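PDB 3BL4: uncharacterized protein, which is of unknown function but belongs to a family of the STAS clan and assembles as a pair of subunits. Local coordinates for residues Thr10-Leu24 / Glu38-Asp50. Residues are numbered along the deposited sequence; the frame is centred on the assembly and turned at random.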
loop_
_atom_site.group_PDB
_atom_site.type_symbol
_atom_site.label_atom_id
_atom_site.label_comp_id
_atom_site.label_asym_id
_atom_site.label_seq_id
_atom_site.Cartn_x
_atom_site.Cartn_y
_atom_site.Cartn_z
ATOM N N THR A 10 21.106 10.038 11.741
ATOM C CA THR A 10 21.404 8.854 10.940
ATOM C C THR A 10 21.114 9.145 9.464
ATOM O O THR A 10 20.148 9.844 9.168
ATOM C CB THR A 10 20.533 7.695 11.448
ATOM O OG1 THR A 10 20.952 7.361 12.784
ATOM C CG2 THR A 10 20.652 6.490 10.551
ATOM N N GLU A 11 21.950 8.637 8.548
ATOM C CA GLU A 11 21.782 8.906 7.094
ATOM C C GLU A 11 20.384 8.498 6.614
ATOM O O GLU A 11 19.725 9.244 5.882
ATOM C CB GLU A 11 22.848 8.180 6.247
ATOM C CG GLU A 11 24.261 8.783 6.317
ATOM C CD GLU A 11 25.306 7.930 5.604
ATOM N N ALA A 12 19.961 7.305 7.049
ATOM C CA ALA A 12 18.632 6.743 6.761
ATOM C C ALA A 12 18.459 6.401 5.276
ATOM O O ALA A 12 17.327 6.285 4.794
ATOM C CB ALA A 12 17.523 7.717 7.236
ATOM N N GLY A 13 19.586 6.235 4.574
ATOM C CA GLY A 13 19.613 6.105 3.113
ATOM C C GLY A 13 18.877 7.224 2.378
ATOM O O GLY A 13 18.245 6.977 1.353
ATOM N N LEU A 14 18.950 8.449 2.904
ATOM C CA LEU A 14 18.153 9.558 2.388
ATOM C C LEU A 14 19.043 10.762 2.090
ATOM O O LEU A 14 19.874 11.127 2.916
ATOM C CB LEU A 14 17.038 9.924 3.386
ATOM C CG LEU A 14 16.116 11.118 3.084
ATOM C CD1 LEU A 14 15.284 10.942 1.804
ATOM C CD2 LEU A 14 15.211 11.361 4.267
ATOM N N THR A 15 18.868 11.345 0.898
ATOM C CA THR A 15 19.564 12.551 0.479
ATOM C C THR A 15 18.625 13.448 -0.346
ATOM O O THR A 15 17.763 12.951 -1.057
ATOM C CB THR A 15 20.808 12.218 -0.368
ATOM O OG1 THR A 15 20.401 11.632 -1.601
ATOM C CG2 THR A 15 21.753 11.250 0.353
ATOM N N LEU A 16 18.761 14.767 -0.187
ATOM C CA LEU A 16 18.161 15.745 -1.103
ATOM C C LEU A 16 19.295 16.264 -1.965
ATOM O O LEU A 16 20.247 16.867 -1.448
ATOM C CB LEU A 16 17.480 16.903 -0.358
ATOM C CG LEU A 16 16.894 18.047 -1.205
ATOM C CD1 LEU A 16 15.743 17.575 -2.085
ATOM C CD2 LEU A 16 16.462 19.238 -0.340
ATOM N N GLY A 17 19.199 16.017 -3.265
ATOM C CA GLY A 17 20.239 16.408 -4.208
ATOM C C GLY A 17 20.225 17.884 -4.544
ATOM O O GLY A 17 19.238 18.593 -4.293
ATOM N N GLY A 18 21.339 18.348 -5.111
ATOM C CA GLY A 18 21.431 19.693 -5.687
ATOM C C GLY A 18 20.514 19.855 -6.892
ATOM O O GLY A 18 20.069 20.959 -7.183
ATOM N N ASP A 19 20.225 18.752 -7.583
ATOM C CA ASP A 19 19.208 18.724 -8.647
ATOM C C ASP A 19 17.767 18.874 -8.132
ATOM O O ASP A 19 16.834 18.883 -8.935
ATOM C CB ASP A 19 19.329 17.434 -9.494
ATOM C CG ASP A 19 19.263 16.155 -8.659
ATOM O OD1 ASP A 19 18.957 16.228 -7.449
ATOM O OD2 ASP A 19 19.524 15.066 -9.220
ATOM N N GLY A 20 17.586 18.962 -6.813
ATOM C CA GLY A 20 16.264 19.145 -6.202
ATOM C C GLY A 20 15.430 17.881 -6.089
ATOM O O GLY A 20 14.244 17.936 -5.770
ATOM N N ILE A 21 16.050 16.734 -6.345
ATOM C CA ILE A 21 15.358 15.451 -6.279
ATOM C C ILE A 21 15.744 14.736 -4.986
ATOM O O ILE A 21 16.916 14.663 -4.665
ATOM C CB ILE A 21 15.684 14.629 -7.542
ATOM C CG1 ILE A 21 14.933 15.246 -8.726
ATOM C CG2 ILE A 21 15.302 13.201 -7.366
ATOM C CD1 ILE A 21 15.444 14.828 -10.069
ATOM N N LEU A 22 14.752 14.262 -4.233
ATOM C CA LEU A 22 14.996 13.388 -3.077
ATOM C C LEU A 22 15.297 11.972 -3.535
ATOM O O LEU A 22 14.656 11.478 -4.453
ATOM C CB LEU A 22 13.778 13.326 -2.147
ATOM C CG LEU A 22 13.342 14.562 -1.362
ATOM C CD1 LEU A 22 11.845 14.498 -1.054
ATOM C CD2 LEU A 22 14.143 14.714 -0.093
ATOM N N ARG A 23 16.267 11.324 -2.888
ATOM C CA ARG A 23 16.558 9.916 -3.141
ATOM C C ARG A 23 16.514 9.144 -1.838
ATOM O O ARG A 23 17.303 9.408 -0.926
ATOM C CB ARG A 23 17.919 9.762 -3.825
ATOM C CG ARG A 23 17.880 10.383 -5.194
ATOM C CD ARG A 23 19.179 10.348 -5.954
ATOM N NE ARG A 23 19.076 11.287 -7.075
ATOM C CZ ARG A 23 19.740 11.190 -8.220
ATOM N NH1 ARG A 23 20.572 10.183 -8.442
ATOM N NH2 ARG A 23 19.553 12.110 -9.165
ATOM N N LEU A 24 15.570 8.210 -1.759
ATOM C CA LEU A 24 15.413 7.323 -0.606
ATOM C C LEU A 24 15.804 5.882 -0.954
ATOM O O LEU A 24 15.282 5.292 -1.894
ATOM C CB LEU A 24 13.964 7.361 -0.106
ATOM C CG LEU A 24 13.579 6.446 1.068
ATOM C CD1 LEU A 24 14.347 6.769 2.356
ATOM C CD2 LEU A 24 12.066 6.489 1.280
ATOM N N GLU A 38 6.908 3.499 7.319
ATOM C CA GLU A 38 6.439 4.738 7.943
ATOM C C GLU A 38 7.601 5.621 8.398
ATOM O O GLU A 38 7.563 6.843 8.228
ATOM C CB GLU A 38 5.572 4.471 9.182
ATOM C CG GLU A 38 4.138 4.076 8.912
ATOM C CD GLU A 38 3.468 3.467 10.158
ATOM O OE1 GLU A 38 3.463 4.149 11.217
ATOM O OE2 GLU A 38 2.977 2.311 10.079
ATOM N N ARG A 39 8.614 5.005 9.008
ATOM C CA ARG A 39 9.755 5.751 9.507
ATOM C C ARG A 39 10.488 6.406 8.350
ATOM O O ARG A 39 10.943 7.535 8.467
ATOM C CB ARG A 39 10.710 4.851 10.291
ATOM C CG ARG A 39 11.805 5.616 11.068
ATOM C CD ARG A 39 12.319 4.821 12.282
ATOM N NE ARG A 39 12.612 3.413 11.947
ATOM C CZ ARG A 39 11.992 2.333 12.448
ATOM N NH1 ARG A 39 11.024 2.429 13.364
ATOM N NH2 ARG A 39 12.356 1.126 12.028
ATOM N N ALA A 40 10.589 5.697 7.229
ATOM C CA ALA A 40 11.255 6.237 6.051
ATOM C C ALA A 40 10.571 7.505 5.555
ATOM O O ALA A 40 11.250 8.445 5.171
ATOM C CB ALA A 40 11.335 5.193 4.938
HETATM N N MSE A 41 9.236 7.532 5.567
HETATM C CA MSE A 41 8.504 8.713 5.112
HETATM C C MSE A 41 8.624 9.846 6.134
HETATM O O MSE A 41 8.679 11.020 5.750
HETATM C CB MSE A 41 7.038 8.396 4.839
HETATM C CG MSE A 41 6.245 9.603 4.316
HETATM SE SE MSE A 41 6.781 10.116 2.518
HETATM C CE MSE A 41 5.819 8.861 1.598
ATOM N N LEU A 42 8.674 9.498 7.423
ATOM C CA LEU A 42 8.863 10.499 8.480
ATOM C C LEU A 42 10.161 11.249 8.253
ATOM O O LEU A 42 10.185 12.455 8.332
ATOM C CB LEU A 42 8.867 9.874 9.885
ATOM C CG LEU A 42 9.230 10.832 11.026
ATOM C CD1 LEU A 42 8.228 11.969 11.104
ATOM C CD2 LEU A 42 9.309 10.094 12.368
ATOM N N ARG A 43 11.227 10.514 7.956
ATOM C CA ARG A 43 12.543 11.099 7.702
ATOM C C ARG A 43 12.562 11.973 6.443
ATOM O O ARG A 43 13.247 12.984 6.407
ATOM C CB ARG A 43 13.615 10.003 7.592
ATOM C CG ARG A 43 13.789 9.112 8.836
ATOM C CD ARG A 43 14.066 9.899 10.137
ATOM N NE ARG A 43 15.288 10.704 10.055
ATOM C CZ ARG A 43 16.540 10.233 10.140
ATOM N NH1 ARG A 43 16.800 8.938 10.326
ATOM N NH2 ARG A 43 17.555 11.077 10.031
ATOM N N VAL A 44 11.844 11.557 5.409
ATOM C CA VAL A 44 11.687 12.370 4.197
ATOM C C VAL A 44 11.034 13.705 4.532
ATOM O O VAL A 44 11.472 14.761 4.060
ATOM C CB VAL A 44 10.798 11.675 3.156
ATOM C CG1 VAL A 44 10.335 12.681 2.094
ATOM C CG2 VAL A 44 11.522 10.473 2.530
ATOM N N ASN A 45 9.970 13.643 5.329
ATOM C CA ASN A 45 9.216 14.835 5.720
ATOM C C ASN A 45 10.043 15.739 6.609
ATOM O O ASN A 45 10.026 16.933 6.414
ATOM C CB ASN A 45 7.884 14.467 6.408
ATOM C CG ASN A 45 6.867 13.850 5.445
ATOM O OD1 ASN A 45 6.899 14.118 4.242
ATOM N ND2 ASN A 45 5.959 13.020 5.976
ATOM N N GLN A 46 10.776 15.171 7.561
ATOM C CA GLN A 46 11.638 15.973 8.431
ATOM C C GLN A 46 12.751 16.673 7.638
ATOM O O GLN A 46 13.092 17.818 7.922
ATOM C CB GLN A 46 12.240 15.112 9.536
ATOM C CG GLN A 46 11.233 14.596 10.553
ATOM C CD GLN A 46 11.872 13.684 11.604
ATOM O OE1 GLN A 46 12.858 13.000 11.334
ATOM N NE2 GLN A 46 11.314 13.692 12.815
ATOM N N LEU A 47 13.297 15.996 6.632
ATOM C CA LEU A 47 14.350 16.588 5.798
ATOM C C LEU A 47 13.791 17.708 4.945
ATOM O O LEU A 47 14.446 18.714 4.758
ATOM C CB LEU A 47 15.011 15.520 4.915
ATOM C CG LEU A 47 16.023 15.950 3.855
ATOM C CD1 LEU A 47 17.121 16.788 4.489
ATOM C CD2 LEU A 47 16.597 14.736 3.159
ATOM N N CYS A 48 12.586 17.525 4.414
ATOM C CA CYS A 48 11.992 18.491 3.487
ATOM C C CYS A 48 11.510 19.758 4.182
ATOM O O CYS A 48 11.543 20.845 3.600
ATOM C CB CYS A 48 10.816 17.864 2.753
ATOM S SG CYS A 48 11.284 16.693 1.474
ATOM N N GLY A 49 11.043 19.600 5.414
ATOM C CA GLY A 49 10.476 20.703 6.156
ATOM C C GLY A 49 9.293 21.237 5.388
ATOM O O GLY A 49 8.381 20.481 5.061
ATOM N N ASP A 50 9.329 22.531 5.078
ATOM C CA ASP A 50 8.214 23.229 4.418
ATOM C C ASP A 50 8.168 23.030 2.913
ATOM O O ASP A 50 7.156 23.349 2.277
ATOM C CB ASP A 50 8.289 24.743 4.694
ATOM C CG ASP A 50 7.771 25.114 6.076
ATOM O OD1 ASP A 50 6.684 24.612 6.454
ATOM O OD2 ASP A 50 8.448 25.908 6.777
#
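L22 pushes its CD1 against the sulfur of C48, with CD1 and SG 3.4 Å apart, at the tightly packed end of a beta-hairpin covered by a helix. Strands 14-16 and 22-25 are joined by the type I turn G17-G20, and strand 22-25 then leads through helix 34-48 to strand 53-58, a beta-alpha-beta unit. The L22 side chain crosses that of V44 obliquely, its CD1 3.9 Å from CG1 of V44, and M55 of strand 53-58 also packs on L22 and V44. L24 continues the apolar layer, resting CD2 on the CB of A40.

Strand 14-16 is the outer strand of the three, and its side of the contact is more open to solvent. L14 has CG anti to its backbone nitrogen (chi1 177°), which carries CD2 up to the helix backbone, 3.3 Å from the carbonyl O of R43, and CD1 onto CG2 of V44. Tip to tip with L14 comes L47, whose CD2 lies 3.7 Å from L14 CG; L47 is otherwise largely exposed.

Beyond L14 the contact turns polar. The R43 chain, bent at chi2 and chi3, folds back over the loop ahead of the strand. Its NH2 donates to O of T10 over 3.0 Å, in the carbonyl plane but tilted 21° out of the guanidinium plane. Were R43 replaced by alanine, the T10 carbonyl would probably lose this donor and the loop its polar tie to the helix. Over one face of the guanidinium sits the CB of A12, 3.4 Å from NH1 of R43.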